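PDB 2R39: FixG-related protein from Vibrio parahaemolyticus, which is of unknown function but belongs to a membrane-bound family thought to carry 4Fe-4S clusters for electron transport, represented here by its C-terminal immunoglobulin-like domain. Local coordinates for residues A[35-40]-A[49-54]; A[79-84]-A[95-100]. All coordinates share one frame; numbering follows the deposited sequence.

Contact 1 (A[35-40]-A[49-54])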
# COMPACT_ATOMS: atom_id res chain seq x y z
N TYR A 35 0.95 -6.49 4.07
CA TYR A 35 1.47 -5.18 4.42
C TYR A 35 0.57 -4.51 5.45
O TYR A 35 -0.62 -4.82 5.54
CB TYR A 35 1.51 -4.26 3.19
CG TYR A 35 2.23 -4.85 2.00
CD1 TYR A 35 3.59 -4.62 1.80
CD2 TYR A 35 1.55 -5.65 1.07
CE1 TYR A 35 4.26 -5.16 0.69
CE2 TYR A 35 2.21 -6.20 -0.03
CZ TYR A 35 3.56 -5.95 -0.21
OH TYR A 35 4.21 -6.49 -1.31
N THR A 36 1.13 -3.57 6.21
CA THR A 36 0.32 -2.62 6.97
C THR A 36 0.71 -1.19 6.60
O THR A 36 1.88 -0.80 6.71
CB THR A 36 0.46 -2.85 8.48
OG1 THR A 36 0.12 -4.21 8.77
CG2 THR A 36 -0.49 -1.93 9.26
N LEU A 37 -0.27 -0.43 6.12
CA LEU A 37 -0.08 0.99 5.87
C LEU A 37 -0.45 1.80 7.11
O LEU A 37 -1.48 1.55 7.71
CB LEU A 37 -0.91 1.46 4.67
CG LEU A 37 -0.87 0.70 3.34
CD1 LEU A 37 -1.61 1.48 2.23
CD2 LEU A 37 0.53 0.39 2.89
N LYS A 38 0.39 2.75 7.50
CA LYS A 38 0.06 3.72 8.54
C LYS A 38 -0.13 5.08 7.90
O LYS A 38 0.77 5.59 7.23
CB LYS A 38 1.17 3.78 9.59
CG LYS A 38 0.95 4.82 10.70
CD LYS A 38 2.10 4.84 11.72
CE LYS A 38 2.10 3.59 12.59
NZ LYS A 38 3.17 3.58 13.66
N VAL A 39 -1.30 5.67 8.08
CA VAL A 39 -1.64 6.93 7.43
C VAL A 39 -2.01 7.97 8.48
O VAL A 39 -2.75 7.69 9.40
CB VAL A 39 -2.82 6.74 6.43
CG1 VAL A 39 -3.34 8.09 5.94
CG2 VAL A 39 -2.41 5.86 5.24
N ILE A 40 -1.48 9.18 8.33
CA ILE A 40 -1.88 10.26 9.22
C ILE A 40 -2.34 11.51 8.47
O ILE A 40 -1.74 11.91 7.47
CB ILE A 40 -0.80 10.59 10.30
CG1 ILE A 40 -1.24 11.80 11.13
CG2 ILE A 40 0.57 10.82 9.69
CD1 ILE A 40 -0.58 11.88 12.43
N TYR A 49 -8.18 10.18 1.01
CA TYR A 49 -6.98 9.69 0.32
C TYR A 49 -7.32 8.48 -0.56
O TYR A 49 -8.21 7.71 -0.23
CB TYR A 49 -5.87 9.35 1.33
CG TYR A 49 -5.59 10.43 2.37
CD1 TYR A 49 -5.14 11.69 2.00
CD2 TYR A 49 -5.76 10.19 3.73
CE1 TYR A 49 -4.87 12.69 2.95
CE2 TYR A 49 -5.48 11.18 4.70
CZ TYR A 49 -5.04 12.43 4.30
OH TYR A 49 -4.79 13.43 5.24
N ASN A 50 -6.63 8.34 -1.69
CA ASN A 50 -6.64 7.08 -2.44
C ASN A 50 -5.30 6.41 -2.17
O ASN A 50 -4.27 7.09 -2.04
CB ASN A 50 -6.73 7.30 -3.95
CG ASN A 50 -8.16 7.59 -4.47
OD1 ASN A 50 -9.19 7.28 -3.85
ND2 ASN A 50 -8.21 8.16 -5.67
N LEU A 51 -5.32 5.08 -2.13
CA LEU A 51 -4.13 4.28 -1.91
C LEU A 51 -3.97 3.38 -3.11
O LEU A 51 -4.94 2.78 -3.59
CB LEU A 51 -4.23 3.46 -0.63
CG LEU A 51 -4.63 4.23 0.64
CD1 LEU A 51 -5.08 3.27 1.70
CD2 LEU A 51 -3.49 5.14 1.18
N ASP A 52 -2.74 3.30 -3.60
CA ASP A 52 -2.41 2.59 -4.83
C ASP A 52 -1.06 1.92 -4.70
O ASP A 52 -0.36 2.17 -3.75
CB ASP A 52 -2.36 3.58 -6.00
CG ASP A 52 -3.74 3.92 -6.48
OD1 ASP A 52 -4.36 3.04 -7.13
OD2 ASP A 52 -4.20 5.06 -6.20
N VAL A 53 -0.72 1.07 -5.66
CA VAL A 53 0.61 0.46 -5.72
C VAL A 53 1.07 0.56 -7.18
O VAL A 53 0.25 0.48 -8.13
CB VAL A 53 0.66 -1.03 -5.23
CG1 VAL A 53 -0.27 -1.97 -6.09
CG2 VAL A 53 2.11 -1.56 -5.21
N LYS A 54 2.35 0.80 -7.37
CA LYS A 54 2.89 0.71 -8.71
C LYS A 54 4.09 -0.21 -8.74
O LYS A 54 4.76 -0.39 -7.70
CB LYS A 54 3.13 2.10 -9.28
CG LYS A 54 4.48 2.68 -9.09
CD LYS A 54 4.77 3.78 -10.12
CE LYS A 54 3.67 4.83 -10.15
NZ LYS A 54 4.22 6.18 -10.55

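Contact 2 (A[79-84]-A[95-100])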
# COMPACT_ATOMS: atom_id res chain seq x y z
N MSE A 79 -3.39 -5.07 4.85
CA MSE A 79 -3.83 -5.37 3.49
C MSE A 79 -2.93 -6.44 2.88
O MSE A 79 -1.91 -6.82 3.47
CB MSE A 79 -3.74 -4.11 2.63
CG MSE A 79 -2.30 -3.58 2.49
SE MSE A 79 -2.20 -2.24 1.12
CE MSE A 79 -2.61 -3.36 -0.43
N SER A 80 -3.30 -6.91 1.70
CA SER A 80 -2.41 -7.77 0.94
C SER A 80 -2.46 -7.48 -0.58
O SER A 80 -3.41 -6.82 -1.08
CB SER A 80 -2.67 -9.24 1.27
OG SER A 80 -3.82 -9.72 0.63
N LEU A 81 -1.42 -7.93 -1.27
CA LEU A 81 -1.31 -7.89 -2.73
C LEU A 81 -1.19 -9.31 -3.23
O LEU A 81 -0.47 -10.12 -2.61
CB LEU A 81 -0.07 -7.08 -3.16
CG LEU A 81 -0.03 -5.57 -2.87
CD1 LEU A 81 1.28 -4.96 -3.39
CD2 LEU A 81 -1.23 -4.85 -3.47
N GLY A 82 -1.88 -9.63 -4.32
CA GLY A 82 -1.75 -10.93 -4.99
C GLY A 82 -1.22 -10.73 -6.40
O GLY A 82 -1.60 -9.77 -7.07
N ALA A 83 -0.34 -11.60 -6.86
CA ALA A 83 0.14 -11.51 -8.23
C ALA A 83 0.21 -12.88 -8.84
O ALA A 83 0.54 -13.84 -8.16
CB ALA A 83 1.54 -10.83 -8.26
N ASP A 84 -0.08 -12.97 -10.13
CA ASP A 84 0.11 -14.22 -10.88
C ASP A 84 1.61 -14.39 -11.05
O ASP A 84 2.24 -13.53 -11.68
CB ASP A 84 -0.57 -14.08 -12.24
CG ASP A 84 -0.39 -15.29 -13.15
OD1 ASP A 84 0.40 -16.22 -12.84
OD2 ASP A 84 -1.05 -15.30 -14.21
N ILE A 95 8.25 -2.10 -5.61
CA ILE A 95 6.95 -1.49 -5.74
C ILE A 95 6.96 -0.20 -4.93
O ILE A 95 7.86 0.01 -4.12
CB ILE A 95 5.80 -2.45 -5.26
CG1 ILE A 95 6.01 -2.86 -3.79
CG2 ILE A 95 5.73 -3.74 -6.17
CD1 ILE A 95 4.79 -3.56 -3.09
N GLN A 96 5.96 0.65 -5.15
CA GLN A 96 5.75 1.82 -4.32
C GLN A 96 4.30 1.85 -4.00
O GLN A 96 3.46 1.68 -4.90
CB GLN A 96 5.98 3.09 -5.12
CG GLN A 96 7.36 3.63 -5.15
CD GLN A 96 7.36 4.92 -5.92
OE1 GLN A 96 6.42 5.18 -6.70
NE2 GLN A 96 8.35 5.75 -5.70
N PHE A 97 4.00 2.08 -2.72
CA PHE A 97 2.66 2.45 -2.31
C PHE A 97 2.51 3.96 -2.40
O PHE A 97 3.46 4.73 -2.10
CB PHE A 97 2.40 1.95 -0.91
CG PHE A 97 2.28 0.46 -0.81
CD1 PHE A 97 1.10 -0.18 -1.17
CD2 PHE A 97 3.35 -0.31 -0.35
CE1 PHE A 97 0.98 -1.57 -1.07
CE2 PHE A 97 3.24 -1.69 -0.25
CZ PHE A 97 2.05 -2.32 -0.62
N ILE A 98 1.35 4.40 -2.86
CA ILE A 98 1.16 5.79 -3.13
C ILE A 98 -0.09 6.25 -2.43
O ILE A 98 -1.16 5.65 -2.61
CB ILE A 98 1.13 6.05 -4.65
CG1 ILE A 98 2.47 5.61 -5.27
CG2 ILE A 98 0.81 7.55 -4.95
CD1 ILE A 98 2.35 5.12 -6.68
N LEU A 99 0.05 7.29 -1.60
CA LEU A 99 -1.11 7.93 -1.01
C LEU A 99 -1.38 9.19 -1.84
O LEU A 99 -0.49 10.01 -2.03
CB LEU A 99 -0.86 8.28 0.47
CG LEU A 99 -2.00 9.06 1.14
CD1 LEU A 99 -2.05 8.77 2.63
CD2 LEU A 99 -1.87 10.55 0.89
N THR A 100 -2.59 9.31 -2.35
CA THR A 100 -2.99 10.48 -3.10
C THR A 100 -4.05 11.24 -2.30
O THR A 100 -5.10 10.70 -1.98
CB THR A 100 -3.56 10.09 -4.48
OG1 THR A 100 -2.55 9.38 -5.21
CG2 THR A 100 -3.97 11.35 -5.27

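Contact 1 (A[35-40]-A[49-54])
L37 and L51 meet tip to tip in the middle of the domain: each sends its CD1 methyl across from its own strand, and L37 CD1 lies 3.9 Å from L51 CD1. Both leucines hold CG anti to the carbonyl carbon (chi1 -50° in L37, -51° in L51), which sets it beside the backbone N, and a near-trans chi2 carries CD1 outward. The other methyl of L51, CD2, turns to V39 instead, with V39 CG2 4.3 Å from L51 CD2. V39 thus works with both branches, because its CG1 goes to Y49. Here the side chains slide past each other in opposite directions, and V39 CG1 comes obliquely to one side of the ring, 3.9 Å from Y49 CD2 and 4.0 Å from Y49 CE2. The Y49 side chain also touches I67 and V69 of strand 66-69, and L99. Within its own sheet, L37 packs on V15 of the adjacent strand 11-17. The two strand segments run nearly antiparallel at 158°, their axes 10.7 Å apart, too far for backbone pairing, so they meet through side chains. Apolar side chains meeting between two facing sheets in this way are typical of the immunoglobulin-like beta sandwich.

Contact 2 (A[79-84]-A[95-100])
M79, a selenomethionine, and L81 both reach the ring of F97, one to each of two neighbouring ring atoms. The first kind of interaction is a Met-aromatic contact, with selenium in the place of sulfur. M79 SE sits 4.9 Å from the centroid of the F97 ring and 52° off its normal, an oblique approach in which the two side chains slide past each other in opposite directions. Its nearest ring atom is F97 CE1, 3.9 Å from M79 SE. The chain bends at chi3, leaving the terminal methyl alongside the same ring atom but slightly farther off, with M79 CE 4.1 Å from F97 CE1.

The second kind is purely apolar. L81 uses a single methyl for two partners: L81 CD1 is 3.9 Å from F97 CZ, again oblique to the ring, and 3.8 Å from I95 CD1. L81 and I95 extend toward each other and meet tip to tip. I95 places CG1 between its backbone N and carbonyl carbon (chi1 58°), and the extended chi2 carries CD1 up to the leucine.

Y35 completes the cluster, packing its ring edge-to-face with F97, while V53 and L56 also touch L81 and I95. The strand axes approach to 11.9 Å at 135°, a spacing bridged by side chains. The cluster belongs to the aromatic and aliphatic core between the sheets of an immunoglobulin-like sandwich.

In the fold
Contacts 1 and 2 follow one another along the chain, the first closing before the second opens, and their centres lie about 8 Å apart near the middle of the domain. Each spans the same two antiparallel sheets. Strands 31-41 and 74-83 are neighbours in one, strands 47-54 and 92-101 in the other, where N50 O to T100 N and K54 N to Q96 O, both 2.8 Å, are probable hydrogen bonds. Y35, in segment 35-40 but not itself touching 49-54, joins the core of the second contact, its OH 3.5 Å from I95 CD1. Both contacts lie in the apolar interior between the two sheets of this C-terminal domain, consistent with a shared core.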